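Long-range contacts in LBCATS-a (Synthetic construct, PDB 5EY5), which probably serves as the alpha subunit of tryptophan synthase, cleaving indole-3-glycerol phosphate to indole and glyceraldehyde 3-phosphate, and binds sn-glycerol-3-phosphate: residues G51-D56 / Q69-S74; G61-R66 / I236-E241; F212-P217 / V230-A235. All blocks are in the same frame, centred on the assembly; numbering follows the deposited sequence.

All three interactions lie within one TIM barrel and move from its subunit interface to its ligand. Interactions 1 and 2 both use helix 62-73: its C-terminal turns pack on the loop 51-56, its first turns on helix 234-241, and a long, weak ion pair from R70 to E241 joins the two contacts. Interactions 2 and 3 share helix 234-241, where S234 touches both T63 and I64. Chemistry follows place. Interaction 1 is buried, apolar and bridged by one water beside another protein chain; interaction 2 grades from buried methyls to a salt bridge at the surface; interaction 3 is buried, with backbone amides and two waters gathered round a phosphate.

Interaction 1: residues G51-D56 / Q69-S74; sequences GIPFSD and QRALAS
The F54 ring stands off from helix 62-73, and F54 touches L72 with its carbonyl carbon instead; one ring face carries D56 N, 3.5 Å above the plane and offset toward the rim, and the ring also meets that of Y102 with the planes about 25° apart. The contact closes a beta-alpha unit of the TIM barrel: the loop leaving strand 48-51 folds back on the last turns of helix 62-73. P53 is the loop's apolar contribution. Its CB lies 3.8 Å from A71 CB and 3.9 Å from L72 CG, the proline ring resting on the helix while the leucine crosses it at a slant. The L72 side chain leaves beside its own backbone N (chi1 -82°), which puts its two methyls against neighbouring peptides of the loop: CD2 beside P53 O, CD1 at 3.7 Å from S55 N. Another protein chain of the assembly, presumably the beta subunit, also reaches this loop, and Q69 and L72 with it. From that chain P53 O accepts a hydrogen bond from a polar side chain, and D56 OD2 pairs with a basic one. S55 OG donates to D56 OD2 over 2.9 Å, arriving on the anti side and 32° out of the carboxylate plane, so this oxygen is gripped from two residues at once. Q69 curls back toward the loop although its CB points away from it. Its amide does not bond to the loop directly: a single water donates to F54 O at 2.7 Å and accepts from Q69 NE2 at 3.1 Å.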
# COMPACT_ATOMS: atom_id res chain seq x y z
N GLY A 51 -0.56 -41.87 21.50
CA GLY A 51 -0.22 -40.50 21.18
C GLY A 51 -0.92 -39.53 22.10
O GLY A 51 -2.15 -39.57 22.24
N ILE A 52 -0.15 -38.68 22.77
CA ILE A 52 -0.70 -37.61 23.60
C ILE A 52 -0.97 -36.44 22.67
O ILE A 52 -0.02 -35.92 22.05
CB ILE A 52 0.24 -37.21 24.74
CG1 ILE A 52 0.59 -38.44 25.61
CG2 ILE A 52 -0.38 -36.09 25.56
CD1 ILE A 52 -0.58 -39.33 25.90
N PRO A 53 -2.22 -36.04 22.50
CA PRO A 53 -2.53 -35.10 21.42
C PRO A 53 -1.96 -33.72 21.72
O PRO A 53 -2.03 -33.24 22.86
CB PRO A 53 -4.07 -35.08 21.39
CG PRO A 53 -4.47 -35.45 22.82
CD PRO A 53 -3.42 -36.47 23.24
N PHE A 54 -1.40 -33.10 20.70
CA PHE A 54 -0.78 -31.79 20.83
C PHE A 54 -1.39 -30.86 19.79
O PHE A 54 -1.80 -31.30 18.71
CB PHE A 54 0.75 -31.89 20.66
CG PHE A 54 1.47 -30.60 20.85
CD1 PHE A 54 1.17 -29.77 21.93
CD2 PHE A 54 2.46 -30.21 19.96
CE1 PHE A 54 1.84 -28.57 22.10
CE2 PHE A 54 3.14 -29.01 20.14
CZ PHE A 54 2.83 -28.19 21.20
N SER A 55 -1.46 -29.58 20.11
CA SER A 55 -2.09 -28.66 19.17
C SER A 55 -1.21 -28.36 17.95
O SER A 55 -1.75 -27.94 16.92
CB SER A 55 -2.47 -27.36 19.87
OG SER A 55 -1.32 -26.71 20.35
N ASP A 56 0.11 -28.55 18.04
CA ASP A 56 1.03 -28.25 16.94
C ASP A 56 2.00 -29.39 16.69
O ASP A 56 3.21 -29.26 16.83
CB ASP A 56 1.74 -26.93 17.22
CG ASP A 56 0.76 -25.75 17.21
OD1 ASP A 56 0.53 -25.17 16.12
OD2 ASP A 56 0.18 -25.44 18.27
N GLN A 69 -6.49 -33.33 16.66
CA GLN A 69 -7.48 -32.28 16.80
C GLN A 69 -8.79 -32.85 17.36
O GLN A 69 -9.47 -32.19 18.15
CB GLN A 69 -7.73 -31.60 15.46
CG GLN A 69 -6.73 -30.50 15.10
CD GLN A 69 -6.88 -29.25 15.97
OE1 GLN A 69 -7.75 -28.40 15.73
NE2 GLN A 69 -6.02 -29.12 16.98
N ARG A 70 -9.18 -34.03 16.90
CA ARG A 70 -10.37 -34.67 17.46
C ARG A 70 -10.18 -34.99 18.94
O ARG A 70 -11.05 -34.72 19.77
CB ARG A 70 -10.68 -35.95 16.67
CG ARG A 70 -11.17 -35.69 15.24
CD ARG A 70 -11.82 -36.94 14.70
NE ARG A 70 -10.88 -38.05 14.71
CZ ARG A 70 -10.07 -38.35 13.70
NH1 ARG A 70 -10.10 -37.60 12.59
NH2 ARG A 70 -9.25 -39.39 13.78
N ALA A 71 -9.03 -35.58 19.28
CA ALA A 71 -8.76 -35.94 20.67
C ALA A 71 -8.74 -34.71 21.56
O ALA A 71 -9.23 -34.75 22.70
CB ALA A 71 -7.44 -36.71 20.75
N LEU A 72 -8.22 -33.59 21.07
CA LEU A 72 -8.20 -32.39 21.89
C LEU A 72 -9.59 -31.79 22.05
O LEU A 72 -9.92 -31.25 23.11
CB LEU A 72 -7.24 -31.35 21.29
CG LEU A 72 -5.76 -31.56 21.63
CD1 LEU A 72 -4.93 -30.41 21.03
CD2 LEU A 72 -5.54 -31.66 23.14
N ALA A 73 -10.42 -31.86 21.01
CA ALA A 73 -11.76 -31.31 21.18
C ALA A 73 -12.60 -32.20 22.10
O ALA A 73 -13.53 -31.70 22.74
CB ALA A 73 -12.46 -31.14 19.83
N SER A 74 -12.28 -33.49 22.20
CA SER A 74 -12.95 -34.38 23.15
C SER A 74 -12.41 -34.23 24.57
O SER A 74 -12.79 -35.02 25.44
CB SER A 74 -12.85 -35.85 22.70
OG SER A 74 -11.57 -36.39 23.02
O HOH W 1 -3.53 -30.92 16.70

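Interaction 2: residues G61-R66 / I236-E241; sequences GPTIQR and IVKRIE
R66 reaches from the first turns of helix 62-73 to E241 on helix 234-241, the short helix that follows the last barrel strand. From CB the chain runs out through CG to R66 CD, which passes E241 OE1 at 3.8 Å. A bend at chi3 (-63°) then lays the guanidinium back over its own helix, one face above P62 O and T63 CA, and turns its edge to the carboxylate. R66 NE donates to E241 OE1 at 3.0 Å, somewhat tilted from the guanidinium plane; R66 NH2 donates to E241 OE2 in that plane, through a bond that is longer, at 3.3 Å, but straighter. Both oxygens use their syn lone pairs, and the two flat groups lie only 29° apart, a side-on, two-pronged salt bridge. A water held 2.6 Å from T63 O also donates weakly to E241 OE2. Without the carboxylate, as with an alanine here in place of E241, the R66 guanidinium would probably lose its mate and be free to turn.

Deeper in, the contact turns aliphatic. T63 CG2 lies 3.7 Å from V237 CG1 and 4.0 Å from K238 CG, while I64 CG1 makes a looser contact with V237 CG2 at 4.5 Å; I64 also touches the bound glycerol phosphate. The axes of segments 62-66 and 236-241 approach to 9.7 Å at an angle of 51°. The pairing thus joins apolar contact on the ligand side to ionic contact on the solvent side, and the two-pronged grip is likely to fix both the rotation of the guanidinium and the position of E241.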
# COMPACT_ATOMS: atom_id res chain seq x y z
N GLY A 61 1.79 -36.33 9.86
CA GLY A 61 1.04 -36.10 8.66
C GLY A 61 -0.43 -35.83 8.95
O GLY A 61 -0.87 -35.83 10.11
N PRO A 62 -1.21 -35.61 7.89
CA PRO A 62 -2.60 -35.16 8.08
C PRO A 62 -3.46 -36.12 8.90
O PRO A 62 -4.28 -35.66 9.71
CB PRO A 62 -3.12 -35.04 6.64
CG PRO A 62 -1.89 -34.90 5.79
CD PRO A 62 -0.84 -35.71 6.47
N THR A 63 -3.33 -37.42 8.69
CA THR A 63 -4.14 -38.39 9.43
C THR A 63 -4.02 -38.19 10.93
O THR A 63 -5.03 -38.08 11.64
CB THR A 63 -3.68 -39.80 9.08
OG1 THR A 63 -3.76 -39.97 7.66
CG2 THR A 63 -4.56 -40.83 9.78
N ILE A 64 -2.80 -38.20 11.44
CA ILE A 64 -2.62 -38.10 12.88
C ILE A 64 -2.83 -36.67 13.36
O ILE A 64 -3.19 -36.46 14.52
CB ILE A 64 -1.24 -38.68 13.24
CG1 ILE A 64 -1.30 -40.20 13.02
CG2 ILE A 64 -0.85 -38.34 14.69
CD1 ILE A 64 -0.01 -40.92 13.16
N GLN A 65 -2.63 -35.67 12.49
CA GLN A 65 -3.02 -34.30 12.80
C GLN A 65 -4.51 -34.23 13.12
O GLN A 65 -4.92 -33.56 14.07
CB GLN A 65 -2.74 -33.36 11.61
CG GLN A 65 -1.28 -33.05 11.28
CD GLN A 65 -1.14 -32.37 9.92
OE1 GLN A 65 -2.04 -31.63 9.49
NE2 GLN A 65 -0.04 -32.64 9.22
N ARG A 66 -5.33 -34.86 12.27
CA ARG A 66 -6.78 -34.86 12.47
C ARG A 66 -7.17 -35.64 13.71
O ARG A 66 -8.12 -35.26 14.40
CB ARG A 66 -7.49 -35.45 11.25
CG ARG A 66 -7.26 -34.66 9.97
CD ARG A 66 -8.16 -35.10 8.83
NE ARG A 66 -7.94 -36.48 8.41
CZ ARG A 66 -7.06 -36.84 7.48
NH1 ARG A 66 -6.31 -35.92 6.89
NH2 ARG A 66 -6.93 -38.12 7.15
N ILE A 236 -3.85 -47.45 11.17
CA ILE A 236 -4.84 -47.86 12.17
C ILE A 236 -5.76 -46.70 12.51
O ILE A 236 -6.97 -46.88 12.68
CB ILE A 236 -4.13 -48.38 13.43
CG1 ILE A 236 -3.32 -49.63 13.12
CG2 ILE A 236 -5.18 -48.62 14.55
CD1 ILE A 236 -2.45 -50.10 14.28
N VAL A 237 -5.18 -45.51 12.63
CA VAL A 237 -5.96 -44.32 12.89
C VAL A 237 -6.97 -44.06 11.78
O VAL A 237 -8.06 -43.54 12.04
CB VAL A 237 -5.02 -43.11 13.09
CG1 VAL A 237 -5.83 -41.84 13.10
CG2 VAL A 237 -4.25 -43.27 14.39
N LYS A 238 -6.62 -44.38 10.54
CA LYS A 238 -7.59 -44.25 9.45
C LYS A 238 -8.84 -45.07 9.74
O LYS A 238 -9.98 -44.61 9.55
CB LYS A 238 -6.98 -44.71 8.12
CG LYS A 238 -5.64 -44.11 7.77
CD LYS A 238 -5.49 -43.99 6.25
CE LYS A 238 -4.04 -44.12 5.82
NZ LYS A 238 -3.57 -45.53 5.88
N ARG A 239 -8.65 -46.30 10.21
CA ARG A 239 -9.82 -47.14 10.45
C ARG A 239 -10.66 -46.60 11.58
O ARG A 239 -11.89 -46.73 11.56
CB ARG A 239 -9.38 -48.58 10.70
CG ARG A 239 -9.26 -49.35 9.41
CD ARG A 239 -7.89 -49.93 9.21
NE ARG A 239 -7.83 -50.61 7.92
CZ ARG A 239 -6.99 -50.30 6.95
NH1 ARG A 239 -6.09 -49.34 7.13
NH2 ARG A 239 -7.02 -50.98 5.81
N ILE A 240 -10.03 -45.96 12.57
CA ILE A 240 -10.79 -45.30 13.61
C ILE A 240 -11.56 -44.12 13.05
O ILE A 240 -12.75 -43.93 13.35
CB ILE A 240 -9.86 -44.87 14.76
CG1 ILE A 240 -9.28 -46.13 15.42
CG2 ILE A 240 -10.62 -44.00 15.75
CD1 ILE A 240 -8.03 -45.88 16.23
N GLU A 241 -10.92 -43.33 12.19
CA GLU A 241 -11.55 -42.13 11.68
C GLU A 241 -12.71 -42.46 10.75
O GLU A 241 -13.75 -41.78 10.78
CB GLU A 241 -10.51 -41.27 10.96
CG GLU A 241 -11.08 -40.35 9.91
CD GLU A 241 -10.02 -39.47 9.27
OE1 GLU A 241 -10.29 -38.26 9.11
OE2 GLU A 241 -8.93 -39.99 8.94
O HOH W 2 -7.31 -39.16 11.20

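Interaction 3: residues F212-P217 / V230-A235. With G3P (sn-glycerol-3-phosphate), chain E.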
# COMPACT_ATOMS: atom_id res chain seq x y z
N PHE A 212 6.73 -45.11 10.33
CA PHE A 212 6.43 -44.14 9.28
C PHE A 212 6.08 -44.83 7.96
O PHE A 212 6.94 -45.46 7.33
CB PHE A 212 7.60 -43.17 9.05
CG PHE A 212 7.68 -42.03 10.05
CD1 PHE A 212 7.84 -42.27 11.41
CD2 PHE A 212 7.65 -40.70 9.60
CE1 PHE A 212 7.95 -41.23 12.32
CE2 PHE A 212 7.75 -39.65 10.50
CZ PHE A 212 7.90 -39.91 11.86
N GLY A 213 4.81 -44.74 7.55
CA GLY A 213 4.41 -45.14 6.22
C GLY A 213 3.87 -46.55 6.08
O GLY A 213 3.21 -46.84 5.09
N ILE A 214 4.11 -47.43 7.05
CA ILE A 214 3.73 -48.83 6.88
C ILE A 214 2.21 -48.94 6.96
O ILE A 214 1.63 -48.80 8.03
CB ILE A 214 4.41 -49.72 7.93
CG1 ILE A 214 5.89 -49.36 8.03
CG2 ILE A 214 4.24 -51.19 7.56
CD1 ILE A 214 6.46 -49.54 9.41
N SER A 215 1.56 -49.21 5.83
CA SER A 215 0.11 -49.11 5.76
C SER A 215 -0.63 -50.41 5.42
O SER A 215 -1.86 -50.44 5.55
CB SER A 215 -0.30 -48.04 4.73
OG SER A 215 0.76 -47.79 3.81
N THR A 216 0.06 -51.46 5.00
CA THR A 216 -0.59 -52.69 4.58
C THR A 216 0.14 -53.89 5.17
O THR A 216 1.33 -53.81 5.49
CB THR A 216 -0.61 -52.83 3.05
OG1 THR A 216 0.74 -52.99 2.59
CG2 THR A 216 -1.22 -51.59 2.40
N PRO A 217 -0.56 -55.02 5.33
CA PRO A 217 0.14 -56.24 5.77
C PRO A 217 1.35 -56.60 4.92
O PRO A 217 2.37 -57.02 5.47
CB PRO A 217 -0.96 -57.31 5.70
CG PRO A 217 -2.08 -56.70 4.93
CD PRO A 217 -2.00 -55.24 5.19
N VAL A 230 7.88 -53.58 14.17
CA VAL A 230 7.20 -52.81 13.13
C VAL A 230 6.20 -51.90 13.81
O VAL A 230 5.35 -52.38 14.57
CB VAL A 230 6.48 -53.73 12.14
CG1 VAL A 230 5.82 -52.91 11.05
CG2 VAL A 230 7.44 -54.76 11.56
N ILE A 231 6.27 -50.61 13.52
CA ILE A 231 5.34 -49.64 14.09
C ILE A 231 4.36 -49.21 13.01
O ILE A 231 4.77 -48.84 11.91
CB ILE A 231 6.08 -48.41 14.65
CG1 ILE A 231 7.13 -48.84 15.67
CG2 ILE A 231 5.06 -47.44 15.23
CD1 ILE A 231 8.19 -47.81 15.94
N VAL A 232 3.08 -49.24 13.35
CA VAL A 232 2.00 -48.84 12.45
C VAL A 232 1.07 -47.89 13.20
O VAL A 232 0.48 -48.27 14.21
CB VAL A 232 1.18 -50.03 11.96
CG1 VAL A 232 0.04 -49.53 11.09
CG2 VAL A 232 2.06 -51.05 11.25
N GLY A 233 0.88 -46.69 12.65
CA GLY A 233 0.00 -45.73 13.28
C GLY A 233 -1.06 -45.23 12.34
O GLY A 233 -2.25 -45.57 12.49
N SER A 234 -0.65 -44.42 11.35
CA SER A 234 -1.63 -43.77 10.49
C SER A 234 -2.65 -44.76 9.94
O SER A 234 -3.85 -44.48 9.92
CB SER A 234 -0.92 -43.04 9.35
OG SER A 234 -0.43 -41.79 9.82
N ALA A 235 -2.19 -45.94 9.51
CA ALA A 235 -3.13 -46.88 8.90
C ALA A 235 -4.19 -47.34 9.89
O ALA A 235 -5.33 -47.60 9.48
CB ALA A 235 -2.38 -48.07 8.32
O1 G3P E . 4.81 -44.18 15.89
C1 G3P E . 4.36 -43.10 15.13
C2 G3P E . 3.36 -43.56 14.08
O2 G3P E . 2.68 -42.42 13.64
C3 G3P E . 4.06 -44.30 12.91
O1P G3P E . 4.03 -43.56 11.71
O4P G3P E . 1.57 -43.07 11.18
O2P G3P E . 3.15 -43.31 9.24
O3P G3P E . 2.53 -45.29 10.53
P G3P E . 2.79 -43.81 10.64
O HOH W 3 4.50 -46.82 10.13
O HOH W 4 0.37 -46.37 9.14
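The phosphate site of the TIM barrel is built in part from the loop after strand 208-211 and the N-terminus of helix 234-241, with G3P between them; G184 N, E49 and Y175 hold the ligand too. G213 N donates to O2P at 2.8 Å in a nearly straight bond, G233 N to O3P at 3.0 Å. S234 grips O4P twice, through its N at 2.6 Å and its OG at 2.7 Å. With G233 at the N-cap, the helix end would probably favour the negative charge. At G213's backbone angles a CB would be jammed against the carbonyl O of F212, which calls for glycine, and a CB on G233 would strike C2 of the ligand. Two waters tie the segments together through O3P, one bridging I214 N and I231 O, the other I214 O and A235 N.

Behind the phosphate, I214 packs on the last strand. Its chi2, twisted to 148°, swings I214 CD1 to 3.8 Å from V230 CG1 and unusually close to I231 O, at a doubtful 3.1 Å. V232 CG1 approaches I214 O at 3.5 Å, and A235 CB sits 3.7 Å from S215 O. Outward, A220 and V223 of helix 217-224 back I214, and L260 and F256 of helix 249-263 back V232 and A235; strand 229-232 bonds to I20 on one side and V210 on the other, closing the barrel.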